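Local coordinates for A-type flavoprotein (Giardia intestinalis, PDB 2Q9U) that scavenges dioxygen in this anaerobic parasite, probably passing electrons from a flavin mononucleotide to a mu-oxo-diiron centre, at residues 280-283 against 287-290; 376-381 against 389-394. One frame throughout, in Å; residues are numbered along the deposited sequence.

Interaction 1 of 2, residues 280-283 against 287-290. With NO3 (nitrate ion), chain E.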
ATOM      1  N   GLY A 280     -14.141  19.333  21.370  1.00 14.35           N
ATOM      2  CA  GLY A 280     -13.879  20.072  22.605  1.00 14.43           C
ATOM      3  C   GLY A 280     -12.655  20.949  22.395  1.00 13.62           C
ATOM      4  O   GLY A 280     -12.675  22.145  22.670  1.00 13.53           O
ATOM      5  N   ALA A 281     -11.592  20.363  21.855  1.00 13.78           N
ATOM      6  CA  ALA A 281     -10.370  21.126  21.632  1.00 13.65           C
ATOM      7  C   ALA A 281     -10.589  22.273  20.634  1.00 14.00           C
ATOM      8  O   ALA A 281     -10.053  23.382  20.821  1.00 14.06           O
ATOM      9  CB  ALA A 281      -9.211  20.197  21.196  1.00 14.48           C
ATOM     10  N   ARG A 282     -11.398  22.012  19.606  1.00 13.17           N
ATOM     11  CA  ARG A 282     -11.643  22.962  18.540  1.00 13.27           C
ATOM     12  C   ARG A 282     -12.401  24.176  19.092  1.00 13.95           C
ATOM     13  O   ARG A 282     -12.174  25.314  18.666  1.00 13.79           O
ATOM     14  CB  ARG A 282     -12.443  22.318  17.398  1.00 12.34           C
ATOM     15  CG  ARG A 282     -12.430  23.173  16.120  1.00 14.05           C
ATOM     16  CD  ARG A 282     -13.492  22.790  15.098  1.00 11.55           C
ATOM     17  NE  ARG A 282     -13.414  23.688  13.931  1.00 11.80           N
ATOM     18  CZ  ARG A 282     -13.956  24.897  13.853  1.00 12.97           C
ATOM     19  NH1 ARG A 282     -14.665  25.386  14.873  1.00 13.03           N
ATOM     20  NH2 ARG A 282     -13.809  25.620  12.733  1.00 11.45           N
ATOM     21  N   SER A 283     -13.297  23.916  20.040  1.00 14.22           N
ATOM     22  CA  SER A 283     -14.108  24.986  20.674  1.00 14.06           C
ATOM     23  C   SER A 283     -13.270  26.078  21.353  1.00 15.04           C
ATOM     24  O   SER A 283     -13.756  27.198  21.549  1.00 14.99           O
ATOM     25  CB  SER A 283     -15.091  24.402  21.688  1.00 12.63           C
ATOM     26  OG  SER A 283     -14.428  23.993  22.890  1.00 14.21           O
ATOM     27  N   GLU A 287      -6.569  24.729  16.239  1.00 13.53           N
ATOM     28  CA  GLU A 287      -6.616  23.740  15.160  1.00 12.71           C
ATOM     29  C   GLU A 287      -6.581  22.341  15.797  1.00 12.04           C
ATOM     30  O   GLU A 287      -5.943  22.132  16.849  1.00 11.79           O
ATOM     31  CB  GLU A 287      -5.409  23.869  14.216  1.00 13.87           C
ATOM     32  CG  GLU A 287      -5.571  22.896  13.029  1.00 15.09           C
ATOM     33  CD  GLU A 287      -4.464  22.930  12.018  1.00 19.67           C
ATOM     34  OE1 GLU A 287      -3.369  23.443  12.337  1.00 21.36           O
ATOM     35  OE2 GLU A 287      -4.706  22.410  10.903  1.00 22.40           O
ATOM     36  N   THR A 288      -7.287  21.389  15.175  1.00 11.47           N
ATOM     37  CA  THR A 288      -7.312  20.008  15.654  1.00 11.23           C
ATOM     38  C   THR A 288      -7.047  19.079  14.464  1.00 11.08           C
ATOM     39  O   THR A 288      -7.620  19.258  13.405  1.00 11.73           O
ATOM     40  CB  THR A 288      -8.676  19.628  16.282  1.00 11.35           C
ATOM     41  OG1 THR A 288      -9.711  19.737  15.294  1.00 12.54           O
ATOM     42  CG2 THR A 288      -9.004  20.532  17.479  1.00 11.59           C
ATOM     43  N   VAL A 289      -6.155  18.116  14.663  1.00 11.69           N
ATOM     44  CA  VAL A 289      -5.793  17.122  13.656  1.00 11.22           C
ATOM     45  C   VAL A 289      -5.997  15.750  14.311  1.00 11.77           C
ATOM     46  O   VAL A 289      -5.559  15.517  15.432  1.00 11.03           O
ATOM     47  CB  VAL A 289      -4.299  17.329  13.189  1.00 11.47           C
ATOM     48  CG1 VAL A 289      -3.817  16.182  12.269  1.00 11.92           C
ATOM     49  CG2 VAL A 289      -4.129  18.678  12.487  1.00 11.18           C
ATOM     50  N   LEU A 290      -6.694  14.855  13.613  1.00 11.50           N
ATOM     51  CA  LEU A 290      -6.813  13.478  14.051  1.00 12.35           C
ATOM     52  C   LEU A 290      -6.017  12.598  13.108  1.00 11.76           C
ATOM     53  O   LEU A 290      -6.219  12.657  11.887  1.00 12.22           O
ATOM     54  CB  LEU A 290      -8.302  13.058  14.062  1.00 12.10           C
ATOM     55  CG  LEU A 290      -8.637  11.595  14.465  1.00 15.39           C
ATOM     56  CD1 LEU A 290      -9.990  11.584  15.109  1.00 16.88           C
ATOM     57  CD2 LEU A 290      -8.623  10.616  13.284  1.00 18.63           C
TER
HETATM   58  N   NO3 E 503     -15.784  28.514  12.851  1.00 36.45           N
HETATM   59  O1  NO3 E 503     -14.453  28.514  13.294  1.00 35.32           O
HETATM   60  O2  NO3 E 503     -16.078  28.596  11.477  1.00 35.24           O
HETATM   61  O3  NO3 E 503     -16.799  28.408  13.815  1.00 37.94           O

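Interaction 2 of 2, residues 376-381 against 389-394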
ATOM      1  N   LYS A 376      -5.235   9.197  34.706  1.00 24.52           N
ATOM      2  CA  LYS A 376      -6.335   8.265  34.602  1.00 24.14           C
ATOM      3  C   LYS A 376      -6.836   8.210  33.163  1.00 23.73           C
ATOM      4  O   LYS A 376      -7.181   7.132  32.668  1.00 23.96           O
ATOM      5  CB  LYS A 376      -7.463   8.666  35.544  1.00 24.30           C
ATOM      6  N   GLY A 377      -6.866   9.368  32.493  1.00 22.04           N
ATOM      7  CA  GLY A 377      -7.463   9.472  31.169  1.00 20.84           C
ATOM      8  C   GLY A 377      -8.955   9.164  31.163  1.00 20.65           C
ATOM      9  O   GLY A 377      -9.668   9.382  32.167  1.00 20.79           O
ATOM     10  N   ILE A 378      -9.443   8.682  30.028  1.00 18.93           N
ATOM     11  CA  ILE A 378     -10.822   8.209  29.947  1.00 18.78           C
ATOM     12  C   ILE A 378     -10.778   6.792  29.414  1.00 18.60           C
ATOM     13  O   ILE A 378     -10.191   6.546  28.381  1.00 17.22           O
ATOM     14  CB  ILE A 378     -11.723   9.097  29.050  1.00 18.92           C
ATOM     15  CG1 ILE A 378     -11.892  10.494  29.671  1.00 19.68           C
ATOM     16  CG2 ILE A 378     -13.077   8.418  28.820  1.00 18.44           C
ATOM     17  CD1 ILE A 378     -12.455  11.514  28.731  1.00 22.88           C
ATOM     18  N   THR A 379     -11.344   5.854  30.166  1.00 19.18           N
ATOM     19  CA  THR A 379     -11.483   4.487  29.692  1.00 19.72           C
ATOM     20  C   THR A 379     -12.935   4.053  29.861  1.00 20.29           C
ATOM     21  O   THR A 379     -13.690   4.624  30.662  1.00 19.35           O
ATOM     22  CB  THR A 379     -10.543   3.509  30.429  1.00 20.29           C
ATOM     23  OG1 THR A 379     -10.812   3.545  31.837  1.00 22.39           O
ATOM     24  CG2 THR A 379      -9.112   3.916  30.228  1.00 20.73           C
ATOM     25  N   PHE A 380     -13.321   3.057  29.081  1.00 20.48           N
ATOM     26  CA  PHE A 380     -14.684   2.554  29.113  1.00 21.05           C
ATOM     27  C   PHE A 380     -14.709   1.155  28.526  1.00 21.23           C
ATOM     28  O   PHE A 380     -13.886   0.806  27.671  1.00 19.36           O
ATOM     29  CB  PHE A 380     -15.635   3.481  28.339  1.00 20.99           C
ATOM     30  CG  PHE A 380     -15.223   3.714  26.916  1.00 22.26           C
ATOM     31  CD1 PHE A 380     -14.228   4.661  26.606  1.00 23.83           C
ATOM     32  CD2 PHE A 380     -15.808   2.983  25.886  1.00 20.95           C
ATOM     33  CE1 PHE A 380     -13.827   4.871  25.289  1.00 24.59           C
ATOM     34  CE2 PHE A 380     -15.433   3.185  24.568  1.00 23.62           C
ATOM     35  CZ  PHE A 380     -14.435   4.126  24.257  1.00 24.42           C
ATOM     36  N   LYS A 381     -15.653   0.351  28.987  1.00 21.64           N
ATOM     37  CA  LYS A 381     -15.846  -1.006  28.496  1.00 23.52           C
ATOM     38  C   LYS A 381     -16.754  -1.129  27.276  1.00 23.18           C
ATOM     39  O   LYS A 381     -17.907  -0.832  27.329  1.00 24.08           O
ATOM     40  CB  LYS A 381     -16.252  -1.949  29.643  1.00 23.45           C
ATOM     41  CG  LYS A 381     -16.708  -3.273  29.232  1.00 25.30           C
ATOM     42  CD  LYS A 381     -17.325  -4.016  30.406  1.00 25.65           C
ATOM     43  CE  LYS A 381     -16.473  -3.959  31.604  1.00 29.31           C
ATOM     44  NZ  LYS A 381     -16.309  -5.297  32.239  1.00 30.60           N
ATOM     45  N   LEU A 389     -19.233  10.599  25.555  1.00 18.60           N
ATOM     46  CA  LEU A 389     -18.891  11.610  24.544  1.00 18.93           C
ATOM     47  C   LEU A 389     -18.775  13.037  25.140  1.00 19.52           C
ATOM     48  O   LEU A 389     -17.876  13.805  24.784  1.00 18.51           O
ATOM     49  CB  LEU A 389     -19.930  11.612  23.414  1.00 19.46           C
ATOM     50  CG  LEU A 389     -20.041  10.308  22.604  1.00 18.49           C
ATOM     51  CD1 LEU A 389     -21.138  10.446  21.562  1.00 19.60           C
ATOM     52  CD2 LEU A 389     -18.696   9.990  21.918  1.00 19.79           C
ATOM     53  N   GLU A 390     -19.702  13.381  26.026  1.00 19.29           N
ATOM     54  CA  GLU A 390     -19.654  14.652  26.744  1.00 19.75           C
ATOM     55  C   GLU A 390     -18.398  14.768  27.607  1.00 19.13           C
ATOM     56  O   GLU A 390     -17.747  15.818  27.632  1.00 18.78           O
ATOM     57  CB  GLU A 390     -20.911  14.823  27.601  1.00 20.94           C
ATOM     58  CG  GLU A 390     -20.909  16.120  28.366  1.00 25.65           C
ATOM     59  CD  GLU A 390     -22.191  16.363  29.127  1.00 30.47           C
ATOM     60  OE1 GLU A 390     -22.600  15.475  29.898  1.00 33.94           O
ATOM     61  OE2 GLU A 390     -22.783  17.453  28.949  1.00 35.24           O
ATOM     62  N   GLN A 391     -18.043  13.686  28.302  1.00 18.43           N
ATOM     63  CA  GLN A 391     -16.834  13.675  29.110  1.00 18.69           C
ATOM     64  C   GLN A 391     -15.593  13.850  28.208  1.00 17.54           C
ATOM     65  O   GLN A 391     -14.638  14.560  28.559  1.00 16.95           O
ATOM     66  CB  GLN A 391     -16.759  12.382  29.931  1.00 18.63           C
ATOM     67  CG  GLN A 391     -15.519  12.254  30.772  1.00 20.44           C
ATOM     68  CD  GLN A 391     -15.493  10.985  31.598  1.00 22.24           C
ATOM     69  OE1 GLN A 391     -16.331  10.099  31.420  1.00 26.27           O
ATOM     70  NE2 GLN A 391     -14.533  10.893  32.518  1.00 25.09           N
ATOM     71  N   ALA A 392     -15.636  13.218  27.036  1.00 16.39           N
ATOM     72  CA  ALA A 392     -14.532  13.334  26.070  1.00 15.70           C
ATOM     73  C   ALA A 392     -14.423  14.757  25.571  1.00 14.91           C
ATOM     74  O   ALA A 392     -13.325  15.299  25.490  1.00 15.10           O
ATOM     75  CB  ALA A 392     -14.722  12.353  24.896  1.00 15.84           C
ATOM     76  N   TYR A 393     -15.566  15.349  25.238  1.00 15.37           N
ATOM     77  CA  TYR A 393     -15.646  16.741  24.770  1.00 15.66           C
ATOM     78  C   TYR A 393     -15.058  17.677  25.817  1.00 15.27           C
ATOM     79  O   TYR A 393     -14.266  18.563  25.475  1.00 13.65           O
ATOM     80  CB  TYR A 393     -17.090  17.136  24.444  1.00 15.44           C
ATOM     81  CG  TYR A 393     -17.273  18.569  23.973  1.00 16.54           C
ATOM     82  CD1 TYR A 393     -17.400  19.634  24.886  1.00 16.32           C
ATOM     83  CD2 TYR A 393     -17.327  18.861  22.616  1.00 16.22           C
ATOM     84  CE1 TYR A 393     -17.574  20.957  24.423  1.00 17.87           C
ATOM     85  CE2 TYR A 393     -17.508  20.155  22.159  1.00 17.06           C
ATOM     86  CZ  TYR A 393     -17.629  21.190  23.047  1.00 17.33           C
ATOM     87  OH  TYR A 393     -17.807  22.455  22.510  1.00 17.11           O
ATOM     88  N   ASN A 394     -15.453  17.480  27.085  1.00 14.79           N
ATOM     89  CA  ASN A 394     -14.920  18.305  28.177  1.00 14.87           C
ATOM     90  C   ASN A 394     -13.411  18.149  28.394  1.00 14.15           C
ATOM     91  O   ASN A 394     -12.707  19.137  28.648  1.00 14.00           O
ATOM     92  CB  ASN A 394     -15.678  18.052  29.490  1.00 15.19           C
ATOM     93  CG  ASN A 394     -17.126  18.524  29.422  1.00 16.15           C
ATOM     94  OD1 ASN A 394     -17.504  19.374  28.584  1.00 17.31           O
ATOM     95  ND2 ASN A 394     -17.952  17.955  30.280  1.00 17.41           N
TER

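Interaction 1 of 2, residues 280-283 against 287-290
The methyl CG2 of T288 does nearly all the touching between residues 280-283 of helix 269-283 and the edge strand 287-292. It stands against the helix backbone, 3.5 Å from the amide N of R282, and meets the methyl CB of A281 at 3.7 Å. The CB of R282 adds a third, slightly longer contact at 3.9 Å. T288 presents this branch because its chi1 of 62° sets CG2 anti to the carbonyl carbon, with OG1 between the backbone N and the carbonyl carbon. A281 and L278 of the same helix share the threonine side chain, and A281 also rests on V259 of the adjacent strand, which makes this the compact side of the contact.

Past CB, R282 leaves the strand. With CG anti to the backbone N (chi1 -166°) and the chain extended as far as NE, its guanidinium is carried away from the strand to the partly exposed side, where polar contacts replace the methyl packing. There NH2 donates to O1 of a nitrate, probably from the crystallisation liquor, at 3.0 Å and an N-H...O angle of 153°; the ion lies at the guanidinium edge. NH1 and NE are taken up by Q9 OE1 and the S180 carbonyl of the second subunit, so the group is tied to that subunit. One residue on, S283 OG bonds back to the carbonyl O of G280 at 2.6 Å, satisfying a hydroxyl within the same turn.

Strand 258-263, helix 269-283 and strand 287-292 form the beta-alpha-beta unit that begins the flavodoxin-like fold, and T288 joins the crossover helix to its second strand.

Interaction 2 of 2, residues 376-381 against 389-394
I378 reaches helix 386-409 with the outer end of its longer branch. Its CD1 lies 3.8 Å from CG of Q391, and equally near the Q391 carbonyl O and the CA of A392, so one methyl rests on helix backbone as much as on side chain. Deeper in the isoleucine, CG1 passes 3.9 Å from NE2 of Q391, a van der Waals approach between a methylene and an amide nitrogen. The two side chains come from opposite directions. Q391 runs fully extended, CG anti to its backbone N at 178°, which carries the amide past CD1 to lie beside CG1.

In this flavodoxin-like domain, strand 378-381 is the strand at one edge of a five-stranded parallel sheet, and helix 386-409 follows it in the chain and packs back on it.

Further out, the backbone of I378 is paired with G348 of strand 344-350, which probably helps fix the direction of its side chain. F345 and F347 of that strand, M273 of helix 269-283, and L388 and A395 of the long helix surround the isoleucine. Its side chain remains about 12 Å from the bound flavin mononucleotide.

Overall arrangement
The pair illustrates how one parallel sheet is covered at both margins: interaction 1 involves edge strand 287-292, interaction 2 the opposite edge strand 378-381. Each joins a strand to a helix adjacent to it in the chain, and each relies on an aliphatic group set against helix backbone. Both are mainly buried, with two of three touching residues in the interior; the third is the partly exposed R282 in interaction 1 and the exposed Q391 in interaction 2. Both touch the second subunit, interaction 1 through hydrogen bonds from R282, interaction 2 by packing of its helix. Their centres lie 16 Å apart, and the two helices meet directly where Y393 OH packs on S283 CB at 3.4 Å.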